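Local atomic coordinates of cystalysin (Treponema denticola, PDB entry 1C7O), a protein that belongs to the class I and II aminotransferase family and binds PPG in a buried pocket completed by the second subunit of its dimer. Residues Ser37-Glu42 and Gly324-Trp329; Met199-Glu204 and Lys229-Thr234; Asp203-Asp208 and Pro236-Asn241. One frame throughout, in Å; residues are numbered along the deposited sequence.

Interaction 1: Ser37-Glu42 and Gly324-Trp329. With PPG ((2E,3E)-4-(2-aminoethoxy)-2-[({3-hydroxy-2-methyl-5-[(phosphonooxy)methyl]pyridin-4-yl}methyl)imino]but-3-enoic acid), chain I.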
loop_
_atom_site.group_PDB
_atom_site.type_symbol
_atom_site.label_atom_id
_atom_site.label_comp_id
_atom_site.label_asym_id
_atom_site.label_seq_id
_atom_site.Cartn_x
_atom_site.Cartn_y
_atom_site.Cartn_z
ATOM N N SER A 37 -5.844 -6.393 -22.308
ATOM C CA SER A 37 -6.690 -5.433 -21.599
ATOM C C SER A 37 -5.918 -4.545 -20.615
ATOM O O SER A 37 -5.335 -3.535 -21.005
ATOM C CB SER A 37 -7.791 -6.185 -20.852
ATOM O OG SER A 37 -7.240 -7.165 -19.989
ATOM N N VAL A 38 -5.927 -4.935 -19.344
ATOM C CA VAL A 38 -5.246 -4.214 -18.268
ATOM C C VAL A 38 -3.931 -3.545 -18.666
ATOM O O VAL A 38 -3.126 -4.112 -19.394
ATOM C CB VAL A 38 -4.976 -5.160 -17.080
ATOM C CG1 VAL A 38 -4.247 -4.416 -15.962
ATOM C CG2 VAL A 38 -6.297 -5.721 -16.562
ATOM N N ALA A 39 -3.709 -2.335 -18.166
ATOM C CA ALA A 39 -2.492 -1.595 -18.490
ATOM C C ALA A 39 -1.189 -1.931 -17.746
ATOM O O ALA A 39 -0.678 -1.104 -16.981
ATOM C CB ALA A 39 -2.751 -0.094 -18.384
ATOM N N ASP A 40 -0.675 -3.142 -17.942
ATOM C CA ASP A 40 0.626 -3.521 -17.391
ATOM C C ASP A 40 1.277 -4.204 -18.592
ATOM O O ASP A 40 0.571 -4.623 -19.514
ATOM C CB ASP A 40 0.530 -4.419 -16.127
ATOM C CG ASP A 40 -0.011 -5.820 -16.396
ATOM O OD1 ASP A 40 -0.136 -6.583 -15.406
ATOM O OD2 ASP A 40 -0.308 -6.163 -17.557
ATOM N N MET A 41 2.602 -4.289 -18.618
ATOM C CA MET A 41 3.288 -4.857 -19.780
ATOM C C MET A 41 3.474 -6.368 -19.860
ATOM O O MET A 41 3.582 -7.059 -18.841
ATOM C CB MET A 41 4.658 -4.202 -19.945
ATOM C CG MET A 41 4.635 -2.695 -20.060
ATOM S SD MET A 41 6.265 -2.082 -20.485
ATOM C CE MET A 41 5.986 -0.300 -20.439
ATOM N N GLU A 42 3.516 -6.868 -21.095
ATOM C CA GLU A 42 3.725 -8.286 -21.343
ATOM C C GLU A 42 5.179 -8.457 -21.762
ATOM O O GLU A 42 5.516 -9.304 -22.594
ATOM C CB GLU A 42 2.781 -8.810 -22.439
ATOM C CG GLU A 42 1.324 -9.035 -21.984
ATOM C CD GLU A 42 1.209 -9.853 -20.693
ATOM O OE1 GLU A 42 1.764 -10.970 -20.620
ATOM O OE2 GLU A 42 0.553 -9.373 -19.747
ATOM N N GLY A 324 0.217 9.159 -27.181
ATOM C CA GLY A 324 0.813 8.763 -25.915
ATOM C C GLY A 324 0.210 7.488 -25.352
ATOM O O GLY A 324 -0.824 7.033 -25.834
ATOM N N THR A 325 0.844 6.941 -24.314
ATOM C CA THR A 325 0.430 5.690 -23.677
ATOM C C THR A 325 0.646 4.575 -24.683
ATOM O O THR A 325 1.139 4.815 -25.782
ATOM C CB THR A 325 -1.078 5.672 -23.233
ATOM O OG1 THR A 325 -1.936 5.521 -24.373
ATOM C CG2 THR A 325 -1.433 6.949 -22.494
ATOM N N TYR A 326 0.302 3.353 -24.301
ATOM C CA TYR A 326 0.454 2.223 -25.206
ATOM C C TYR A 326 -0.885 1.532 -25.285
ATOM O O TYR A 326 -0.974 0.336 -25.537
ATOM C CB TYR A 326 1.552 1.265 -24.723
ATOM C CG TYR A 326 1.419 0.748 -23.295
ATOM C CD1 TYR A 326 2.428 0.981 -22.357
ATOM C CD2 TYR A 326 0.320 -0.023 -22.899
ATOM C CE1 TYR A 326 2.352 0.458 -21.061
ATOM C CE2 TYR A 326 0.236 -0.553 -21.609
ATOM C CZ TYR A 326 1.257 -0.308 -20.693
ATOM O OH TYR A 326 1.184 -0.823 -19.421
ATOM N N LEU A 327 -1.930 2.324 -25.067
ATOM C CA LEU A 327 -3.308 1.853 -25.107
ATOM C C LEU A 327 -4.000 2.520 -26.309
ATOM O O LEU A 327 -4.425 3.678 -26.240
ATOM C CB LEU A 327 -4.004 2.229 -23.801
ATOM C CG LEU A 327 -3.263 1.821 -22.515
ATOM C CD1 LEU A 327 -3.935 2.440 -21.293
ATOM C CD2 LEU A 327 -3.238 0.299 -22.398
ATOM N N GLN A 328 -4.100 1.776 -27.408
ATOM C CA GLN A 328 -4.702 2.266 -28.643
ATOM C C GLN A 328 -6.222 2.150 -28.652
ATOM O O GLN A 328 -6.776 1.103 -28.311
ATOM C CB GLN A 328 -4.097 1.513 -29.827
ATOM C CG GLN A 328 -4.690 1.867 -31.175
ATOM C CD GLN A 328 -3.788 1.448 -32.319
ATOM O OE1 GLN A 328 -3.142 0.400 -32.265
ATOM N NE2 GLN A 328 -3.744 2.262 -33.367
ATOM N N TRP A 329 -6.879 3.237 -29.062
ATOM C CA TRP A 329 -8.344 3.361 -29.115
ATOM C C TRP A 329 -8.863 2.934 -30.497
ATOM O O TRP A 329 -8.666 3.646 -31.483
ATOM C CB TRP A 329 -8.710 4.828 -28.835
ATOM C CG TRP A 329 -10.131 5.118 -28.377
ATOM C CD1 TRP A 329 -10.945 6.108 -28.848
ATOM C CD2 TRP A 329 -10.864 4.468 -27.323
ATOM N NE1 TRP A 329 -12.133 6.119 -28.159
ATOM C CE2 TRP A 329 -12.113 5.125 -27.218
ATOM C CE3 TRP A 329 -10.587 3.401 -26.457
ATOM C CZ2 TRP A 329 -13.085 4.750 -26.282
ATOM C CZ3 TRP A 329 -11.558 3.025 -25.520
ATOM C CH2 TRP A 329 -12.792 3.701 -25.445
HETATM N N1 PPG I . -4.255 6.587 -13.757
HETATM C C2 PPG I . -4.440 6.339 -15.110
HETATM C C2A PPG I . -4.837 7.521 -15.931
HETATM C C3 PPG I . -4.189 4.972 -15.584
HETATM O O3 PPG I . -4.415 4.827 -16.939
HETATM C C4 PPG I . -3.777 3.970 -14.691
HETATM C C4A PPG I . -3.715 2.529 -15.207
HETATM C C5 PPG I . -3.616 4.360 -13.234
HETATM C C6 PPG I . -3.868 5.671 -12.846
HETATM C C5A PPG I . -3.242 3.296 -12.128
HETATM O OP4 PPG I . -2.251 3.804 -11.213
HETATM P P PPG I . -1.894 2.980 -9.869
HETATM O OP1 PPG I . -3.120 3.017 -9.039
HETATM O OP2 PPG I . -0.699 3.702 -9.224
HETATM O OP3 PPG I . -1.479 1.628 -10.314
HETATM N N4A PPG I . -5.011 1.891 -15.153
HETATM C CAI PPG I . -5.151 0.538 -15.721
HETATM C CBC PPG I . -5.798 0.391 -17.066
HETATM O O2B PPG I . -6.005 -0.865 -17.647
HETATM O O3B PPG I . -6.168 1.460 -17.716
HETATM C CBI PPG I . -4.606 -0.597 -15.028
HETATM C CGI PPG I . -5.454 -1.523 -14.364
HETATM O OET PPG I . -6.262 -1.155 -13.210
HETATM C CEI PPG I . -6.781 -2.449 -12.646
HETATM C CFI PPG I . -5.603 -3.306 -12.131
HETATM N NI PPG I . -6.022 -4.583 -11.646
#
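Ala39, Met41 and Tyr326 meet in a buried, mainly apolar contact where the loop after helix 17-25 lies against the chain entering strand 327-331. The fold is that of the pyridoxal-phosphate-dependent aminotransferase family, and the loop forms part of the pocket wall around PPG. Ala39 is the centre of an inverse gamma turn, in which Asp40 N bonds to Val38 O at 3.0 Å. The same turn presents Ala39 N to the ligand carboxylate, with a hydrogen bond of 2.8 Å to PPG O2B that is noticeably bent (140° at the hydrogen). Arg369 of the same chain and Tyr64 of the second subunit also bond to PPG, so the turn is one of several grips on the ligand.

Tyr326 carries the largest share of the packing. Its CG stands between the backbone N and the carbonyl carbon (chi1 54°), and from there the ring reaches across to the loop. The ring edge meets the peptide joining Ala39 to Asp40, with Tyr326 OH 3.1 Å from Ala39 O. Met41 comes past on another side: its extended chain crosses the tyrosine at a slant, the end methyl CE lying 3.8 Å from Tyr326 CE1. Leu327 places both methyls against the small side chain of Ala39, CD1 at 4.0 Å from CB. The carboxylate of Asp40 turns elsewhere, to salt bridges with Arg11 and Lys18.

Just ahead of the strand, an ST turn spans Thr325 to Leu327: Leu327 N donates to Thr325 OG1 over 3.3 Å, nearly straight at 166°.

Interaction 2: Met199-Glu204 and Lys229-Thr234. With PPG ((2E,3E)-4-(2-aminoethoxy)-2-[({3-hydroxy-2-methyl-5-[(phosphonooxy)methyl]pyridin-4-yl}methyl)imino]but-3-enoic acid), chain I.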
loop_
_atom_site.group_PDB
_atom_site.type_symbol
_atom_site.label_atom_id
_atom_site.label_comp_id
_atom_site.label_asym_id
_atom_site.label_seq_id
_atom_site.Cartn_x
_atom_site.Cartn_y
_atom_site.Cartn_z
ATOM N N MET A 199 -9.370 23.562 -8.433
ATOM C CA MET A 199 -8.083 22.975 -8.110
ATOM C C MET A 199 -7.784 22.132 -9.345
ATOM O O MET A 199 -8.702 21.778 -10.095
ATOM C CB MET A 199 -8.177 22.046 -6.897
ATOM C CG MET A 199 -8.041 22.715 -5.551
ATOM S SD MET A 199 -7.815 21.489 -4.240
ATOM C CE MET A 199 -6.071 21.192 -4.331
ATOM N N LEU A 200 -6.516 21.813 -9.561
ATOM C CA LEU A 200 -6.145 20.987 -10.696
ATOM C C LEU A 200 -5.483 19.702 -10.215
ATOM O O LEU A 200 -4.443 19.732 -9.550
ATOM C CB LEU A 200 -5.201 21.744 -11.632
ATOM C CG LEU A 200 -4.672 20.923 -12.809
ATOM C CD1 LEU A 200 -5.841 20.296 -13.548
ATOM C CD2 LEU A 200 -3.841 21.806 -13.738
ATOM N N TRP A 201 -6.112 18.576 -10.545
ATOM C CA TRP A 201 -5.610 17.253 -10.193
ATOM C C TRP A 201 -5.184 16.583 -11.496
ATOM O O TRP A 201 -5.970 15.870 -12.116
ATOM C CB TRP A 201 -6.708 16.412 -9.521
ATOM C CG TRP A 201 -7.275 17.018 -8.263
ATOM C CD1 TRP A 201 -6.715 18.005 -7.497
ATOM C CD2 TRP A 201 -8.527 16.696 -7.646
ATOM N NE1 TRP A 201 -7.543 18.323 -6.451
ATOM C CE2 TRP A 201 -8.664 17.536 -6.515
ATOM C CE3 TRP A 201 -9.551 15.779 -7.938
ATOM C CZ2 TRP A 201 -9.784 17.491 -5.680
ATOM C CZ3 TRP A 201 -10.670 15.734 -7.102
ATOM C CH2 TRP A 201 -10.775 16.589 -5.988
ATOM N N SER A 202 -3.945 16.821 -11.913
ATOM C CA SER A 202 -3.446 16.246 -13.155
ATOM C C SER A 202 -2.744 14.896 -12.968
ATOM O O SER A 202 -1.658 14.807 -12.400
ATOM C CB SER A 202 -2.497 17.229 -13.836
ATOM O OG SER A 202 -2.171 16.793 -15.145
ATOM N N ASP A 203 -3.383 13.846 -13.461
ATOM C CA ASP A 203 -2.853 12.494 -13.375
ATOM C C ASP A 203 -2.004 12.302 -14.618
ATOM O O ASP A 203 -2.531 12.133 -15.713
ATOM C CB ASP A 203 -4.026 11.512 -13.352
ATOM C CG ASP A 203 -3.596 10.065 -13.389
ATOM O OD1 ASP A 203 -4.465 9.216 -13.112
ATOM O OD2 ASP A 203 -2.421 9.770 -13.697
ATOM N N GLU A 204 -0.685 12.337 -14.444
ATOM C CA GLU A 204 0.247 12.203 -15.563
ATOM C C GLU A 204 1.096 10.935 -15.466
ATOM O O GLU A 204 2.248 10.916 -15.902
ATOM C CB GLU A 204 1.146 13.446 -15.619
ATOM C CG GLU A 204 0.357 14.756 -15.536
ATOM C CD GLU A 204 1.192 16.001 -15.823
ATOM O OE1 GLU A 204 2.375 15.864 -16.215
ATOM O OE2 GLU A 204 0.655 17.121 -15.667
ATOM N N LYS A 229 -2.002 25.770 -6.961
ATOM C CA LYS A 229 -3.210 25.054 -6.570
ATOM C C LYS A 229 -3.347 23.784 -7.400
ATOM O O LYS A 229 -4.446 23.419 -7.820
ATOM C CB LYS A 229 -4.459 25.934 -6.737
ATOM C CG LYS A 229 -4.743 26.421 -8.142
ATOM C CD LYS A 229 -6.078 27.142 -8.187
ATOM C CE LYS A 229 -6.375 27.702 -9.566
ATOM N NZ LYS A 229 -7.688 28.409 -9.597
ATOM N N THR A 230 -2.224 23.110 -7.632
ATOM C CA THR A 230 -2.232 21.879 -8.416
ATOM C C THR A 230 -1.549 20.700 -7.724
ATOM O O THR A 230 -0.551 20.858 -7.014
ATOM C CB THR A 230 -1.544 22.073 -9.794
ATOM O OG1 THR A 230 -2.277 23.023 -10.570
ATOM C CG2 THR A 230 -1.499 20.766 -10.561
ATOM N N ILE A 231 -2.111 19.515 -7.950
ATOM C CA ILE A 231 -1.579 18.266 -7.422
ATOM C C ILE A 231 -1.300 17.436 -8.658
ATOM O O ILE A 231 -2.216 17.163 -9.428
ATOM C CB ILE A 231 -2.614 17.509 -6.591
ATOM C CG1 ILE A 231 -3.034 18.337 -5.381
ATOM C CG2 ILE A 231 -2.039 16.182 -6.145
ATOM C CD1 ILE A 231 -4.201 17.738 -4.625
ATOM N N THR A 232 -0.046 17.043 -8.857
ATOM C CA THR A 232 0.318 16.237 -10.020
ATOM C C THR A 232 0.623 14.794 -9.619
ATOM O O THR A 232 1.542 14.545 -8.846
ATOM C CB THR A 232 1.553 16.817 -10.734
ATOM O OG1 THR A 232 1.285 18.167 -11.136
ATOM C CG2 THR A 232 1.900 15.987 -11.959
ATOM N N PHE A 233 -0.138 13.844 -10.149
ATOM C CA PHE A 233 0.086 12.441 -9.829
ATOM C C PHE A 233 1.088 11.788 -10.782
ATOM O O PHE A 233 0.837 11.688 -11.993
ATOM C CB PHE A 233 -1.230 11.666 -9.890
ATOM C CG PHE A 233 -2.338 12.268 -9.074
ATOM C CD1 PHE A 233 -3.347 12.999 -9.685
ATOM C CD2 PHE A 233 -2.390 12.079 -7.697
ATOM C CE1 PHE A 233 -4.394 13.531 -8.947
ATOM C CE2 PHE A 233 -3.438 12.608 -6.943
ATOM C CZ PHE A 233 -4.443 13.337 -7.574
ATOM N N THR A 234 2.225 11.347 -10.256
ATOM C CA THR A 234 3.198 10.686 -11.110
ATOM C C THR A 234 3.626 9.372 -10.483
ATOM O O THR A 234 3.434 9.159 -9.289
ATOM C CB THR A 234 4.446 11.532 -11.329
ATOM O OG1 THR A 234 5.263 11.492 -10.152
ATOM C CG2 THR A 234 4.057 12.960 -11.644
HETATM N N1 PPG I . -4.255 6.587 -13.757
HETATM C C2 PPG I . -4.440 6.339 -15.110
HETATM C C2A PPG I . -4.837 7.521 -15.931
HETATM C C3 PPG I . -4.189 4.972 -15.584
HETATM O O3 PPG I . -4.415 4.827 -16.939
HETATM C C4 PPG I . -3.777 3.970 -14.691
HETATM C C4A PPG I . -3.715 2.529 -15.207
HETATM C C5 PPG I . -3.616 4.360 -13.234
HETATM C C6 PPG I . -3.868 5.671 -12.846
HETATM C C5A PPG I . -3.242 3.296 -12.128
HETATM O OP4 PPG I . -2.251 3.804 -11.213
HETATM P P PPG I . -1.894 2.980 -9.869
HETATM O OP1 PPG I . -3.120 3.017 -9.039
HETATM O OP2 PPG I . -0.699 3.702 -9.224
HETATM O OP3 PPG I . -1.479 1.628 -10.314
HETATM N N4A PPG I . -5.011 1.891 -15.153
HETATM C CAI PPG I . -5.151 0.538 -15.721
HETATM C CBC PPG I . -5.798 0.391 -17.066
HETATM O O2B PPG I . -6.005 -0.865 -17.647
HETATM O O3B PPG I . -6.168 1.460 -17.716
HETATM C CBI PPG I . -4.606 -0.597 -15.028
HETATM C CGI PPG I . -5.454 -1.523 -14.364
HETATM O OET PPG I . -6.262 -1.155 -13.210
HETATM C CEI PPG I . -6.781 -2.449 -12.646
HETATM C CFI PPG I . -5.603 -3.306 -12.131
HETATM N NI PPG I . -6.022 -4.583 -11.646
#
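Leu200 and Thr230 pair at the start of two neighbouring parallel strands, 199-203 and 230-234, joined by five backbone hydrogen bonds. Leu200 N gives to Lys229 O, and Leu200 O takes Ile231 N at 2.8 Å in an almost straight bond (170°). Ser202 N reaches Ile231 O only weakly, bent to 135°, whereas Ser202 O receives Phe233 N at 2.9 Å; Glu204 N closes the series on Phe233 O. Trp201 and Asp203 turn their backbone groups to strand 165-171 on the other side. The strands belong to a beta-alpha-beta unit with helix 224-227 in the connection, inside the large mixed sheet of the aminotransferase fold. On one face of the sheet, Ser202 OG donates to the anti lone pair of Glu204 OE2, which also receives Phe219 N. Thr230 OG1 and Thr232 OG1 turn to Leu226 O and Gln220 OE1, while the methyl CG2 of Thr232 packs against Glu204 CD. The other face is largely apolar: Ile231 CD1 lies 3.8 Å from Trp201 CD1, and the edge of the Phe233 ring meets Trp201 CB, with CE1 at 3.7 Å. At the strand end on this face, Asp203 has CG anti to its own N (chi1 175°), which sends OD1 to within 2.7 Å of PPG N1.

Interaction 3: Asp203-Asp208 and Pro236-Asn241. With PPG ((2E,3E)-4-(2-aminoethoxy)-2-[({3-hydroxy-2-methyl-5-[(phosphonooxy)methyl]pyridin-4-yl}methyl)imino]but-3-enoic acid), chain I.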
loop_
_atom_site.group_PDB
_atom_site.type_symbol
_atom_site.label_atom_id
_atom_site.label_comp_id
_atom_site.label_asym_id
_atom_site.label_seq_id
_atom_site.Cartn_x
_atom_site.Cartn_y
_atom_site.Cartn_z
ATOM N N ASP A 203 -3.383 13.846 -13.461
ATOM C CA ASP A 203 -2.853 12.494 -13.375
ATOM C C ASP A 203 -2.004 12.302 -14.618
ATOM O O ASP A 203 -2.531 12.133 -15.713
ATOM C CB ASP A 203 -4.026 11.512 -13.352
ATOM C CG ASP A 203 -3.596 10.065 -13.389
ATOM O OD1 ASP A 203 -4.465 9.216 -13.112
ATOM O OD2 ASP A 203 -2.421 9.770 -13.697
ATOM N N GLU A 204 -0.685 12.337 -14.444
ATOM C CA GLU A 204 0.247 12.203 -15.563
ATOM C C GLU A 204 1.096 10.935 -15.466
ATOM O O GLU A 204 2.248 10.916 -15.902
ATOM C CB GLU A 204 1.146 13.446 -15.619
ATOM C CG GLU A 204 0.357 14.756 -15.536
ATOM C CD GLU A 204 1.192 16.001 -15.823
ATOM O OE1 GLU A 204 2.375 15.864 -16.215
ATOM O OE2 GLU A 204 0.655 17.121 -15.667
ATOM N N ILE A 205 0.515 9.874 -14.912
ATOM C CA ILE A 205 1.221 8.606 -14.742
ATOM C C ILE A 205 1.746 8.020 -16.063
ATOM O O ILE A 205 2.709 7.237 -16.081
ATOM C CB ILE A 205 0.304 7.568 -14.029
ATOM C CG1 ILE A 205 1.114 6.325 -13.654
ATOM C CG2 ILE A 205 -0.882 7.213 -14.922
ATOM C CD1 ILE A 205 0.390 5.392 -12.724
ATOM N N HIS A 206 1.123 8.417 -17.165
ATOM C CA HIS A 206 1.518 7.944 -18.484
ATOM C C HIS A 206 2.467 8.874 -19.215
ATOM O O HIS A 206 2.834 8.598 -20.359
ATOM C CB HIS A 206 0.280 7.758 -19.359
ATOM C CG HIS A 206 -0.449 6.484 -19.107
ATOM N ND1 HIS A 206 -1.782 6.443 -18.763
ATOM C CD2 HIS A 206 -0.035 5.195 -19.166
ATOM C CE1 HIS A 206 -2.159 5.186 -18.620
ATOM N NE2 HIS A 206 -1.113 4.410 -18.859
ATOM N N PHE A 207 2.881 9.955 -18.557
ATOM C CA PHE A 207 3.734 10.938 -19.210
ATOM C C PHE A 207 5.101 10.504 -19.744
ATOM O O PHE A 207 5.775 11.292 -20.404
ATOM C CB PHE A 207 3.856 12.203 -18.333
ATOM C CG PHE A 207 4.810 12.090 -17.163
ATOM C CD1 PHE A 207 4.973 13.177 -16.306
ATOM C CD2 PHE A 207 5.586 10.957 -16.946
ATOM C CE1 PHE A 207 5.894 13.136 -15.259
ATOM C CE2 PHE A 207 6.509 10.911 -15.903
ATOM C CZ PHE A 207 6.663 12.001 -15.062
ATOM N N ASP A 208 5.506 9.263 -19.481
ATOM C CA ASP A 208 6.800 8.773 -19.974
ATOM C C ASP A 208 6.631 7.920 -21.231
ATOM O O ASP A 208 7.604 7.611 -21.915
ATOM C CB ASP A 208 7.524 7.936 -18.908
ATOM C CG ASP A 208 8.135 8.780 -17.797
ATOM O OD1 ASP A 208 8.911 9.709 -18.096
ATOM O OD2 ASP A 208 7.852 8.500 -16.613
ATOM N N PRO A 236 6.439 5.608 -11.438
ATOM C CA PRO A 236 7.332 4.933 -12.382
ATOM C C PRO A 236 6.673 3.630 -12.867
ATOM O O PRO A 236 7.159 2.965 -13.773
ATOM C CB PRO A 236 8.568 4.669 -11.531
ATOM C CG PRO A 236 7.953 4.304 -10.206
ATOM C CD PRO A 236 6.848 5.339 -10.043
ATOM N N SER A 237 5.555 3.293 -12.241
ATOM C CA SER A 237 4.810 2.082 -12.533
ATOM C C SER A 237 4.562 1.749 -14.009
ATOM O O SER A 237 4.981 0.690 -14.477
ATOM C CB SER A 237 3.486 2.110 -11.762
ATOM O OG SER A 237 2.828 3.347 -11.953
ATOM N N LYS A 238 3.877 2.628 -14.740
ATOM C CA LYS A 238 3.598 2.360 -16.144
ATOM C C LYS A 238 4.855 2.400 -16.999
ATOM O O LYS A 238 5.043 1.559 -17.880
ATOM C CB LYS A 238 2.569 3.355 -16.695
ATOM C CG LYS A 238 1.136 3.122 -16.223
ATOM C CD LYS A 238 0.984 1.747 -15.554
ATOM C CE LYS A 238 -0.441 1.463 -15.157
ATOM N NZ LYS A 238 -0.927 2.548 -14.282
ATOM N N THR A 239 5.714 3.377 -16.724
ATOM C CA THR A 239 6.964 3.556 -17.458
ATOM C C THR A 239 7.813 2.296 -17.517
ATOM O O THR A 239 8.201 1.861 -18.604
ATOM C CB THR A 239 7.851 4.662 -16.826
ATOM O OG1 THR A 239 7.099 5.875 -16.685
ATOM C CG2 THR A 239 9.069 4.925 -17.702
ATOM N N PHE A 240 8.098 1.709 -16.353
ATOM C CA PHE A 240 8.954 0.529 -16.302
ATOM C C PHE A 240 8.295 -0.812 -15.956
ATOM O O PHE A 240 8.980 -1.771 -15.590
ATOM C CB PHE A 240 10.121 0.800 -15.354
ATOM C CG PHE A 240 10.889 2.055 -15.684
ATOM C CD1 PHE A 240 10.601 3.255 -15.043
ATOM C CD2 PHE A 240 11.880 2.045 -16.665
ATOM C CE1 PHE A 240 11.280 4.423 -15.371
ATOM C CE2 PHE A 240 12.569 3.219 -17.004
ATOM C CZ PHE A 240 12.266 4.408 -16.354
ATOM N N ASN A 241 6.971 -0.874 -16.091
ATOM C CA ASN A 241 6.197 -2.087 -15.822
ATOM C C ASN A 241 6.341 -2.590 -14.388
ATOM O O ASN A 241 6.605 -3.775 -14.165
ATOM C CB ASN A 241 6.598 -3.203 -16.810
ATOM C CG ASN A 241 5.599 -4.358 -16.831
ATOM O OD1 ASN A 241 4.418 -4.171 -16.557
ATOM N ND2 ASN A 241 6.070 -5.555 -17.185
HETATM N N1 PPG I . -4.255 6.587 -13.757
HETATM C C2 PPG I . -4.440 6.339 -15.110
HETATM C C2A PPG I . -4.837 7.521 -15.931
HETATM C C3 PPG I . -4.189 4.972 -15.584
HETATM O O3 PPG I . -4.415 4.827 -16.939
HETATM C C4 PPG I . -3.777 3.970 -14.691
HETATM C C4A PPG I . -3.715 2.529 -15.207
HETATM C C5 PPG I . -3.616 4.360 -13.234
HETATM C C6 PPG I . -3.868 5.671 -12.846
HETATM C C5A PPG I . -3.242 3.296 -12.128
HETATM O OP4 PPG I . -2.251 3.804 -11.213
HETATM P P PPG I . -1.894 2.980 -9.869
HETATM O OP1 PPG I . -3.120 3.017 -9.039
HETATM O OP2 PPG I . -0.699 3.702 -9.224
HETATM O OP3 PPG I . -1.479 1.628 -10.314
HETATM N N4A PPG I . -5.011 1.891 -15.153
HETATM C CAI PPG I . -5.151 0.538 -15.721
HETATM C CBC PPG I . -5.798 0.391 -17.066
HETATM O O2B PPG I . -6.005 -0.865 -17.647
HETATM O O3B PPG I . -6.168 1.460 -17.716
HETATM C CBI PPG I . -4.606 -0.597 -15.028
HETATM C CGI PPG I . -5.454 -1.523 -14.364
HETATM O OET PPG I . -6.262 -1.155 -13.210
HETATM C CEI PPG I . -6.781 -2.449 -12.646
HETATM C CFI PPG I . -5.603 -3.306 -12.131
HETATM N NI PPG I . -6.022 -4.583 -11.646
#
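Ile205 and Lys238 come together through their torsions. The isoleucine runs extended, with CG1 anti to the backbone N (chi1 -171°), and so carries CD1 to 3.3 Å from Ser237 OG and 3.5 Å from Lys238 NZ. The lysine bends instead: chi2 is nearly eclipsed at -13°, and a second bend at chi4 turns the amine toward the ligand. This is the site where the loop beyond strand 199-203 faces the short helix 237-240, a central part of the aminotransferase fold.

Two turns shape the loop. Asp203 OD2 accepts Ile205 N at 3.2 Å as an Asx turn, which ties the aspartate near PPG N1 to the next residues, and a type I turn follows from Glu204 to Phe207. Ile205 lays its CG2 over one face of the PPG pyridine ring, 3.6 Å from PPG N1. The same methyl also lies over the rim of one face of the His206 imidazole, whose NE2 lies 3.7 Å from Lys238 CG as the two side chains cross.

Farther along, Thr239 OG1 donates to Asp208 OD2 at 2.7 Å, meeting the carboxylate on its anti side and 23° out of its plane; Trp78 binds OD1 weakly. The helix ends in a Schellman motif at Asn241, and Thr239 also touches Leu292 of helix 289-313.

Lys238 NZ stands 2.9 Å from PPG C4A and is also weakly bonded to Tyr64 OH of the second subunit. Because C4A is joined to N4A of the ligand itself, the lysine is not linked to PPG here. Its position is consistent with the lysine that in relatives forms a Schiff base with the cofactor.

The three contacts converge on PPG from different parts of one fold. Along the chain, Ser37-Glu42 comes first and Gly324-Trp329 last, with the segments of interactions 2 and 3 between them. Interactions 2 and 3 share Asp203 and Glu204, and strand 230-234 leads directly into helix 237-240; their centres are 14 Å apart. Interactions 1 and 3, 11 Å apart between centres, touch through Met41 N and Asn241 OD1, 2.7 Å apart in a probable hydrogen bond. Interactions 1 and 2 lie 22 Å apart between centres and do not touch. A pocket is thus assembled from the large sheet, the segments that follow the C-terminal ends of two of its central strands, and the smaller sheet containing strand 327-331.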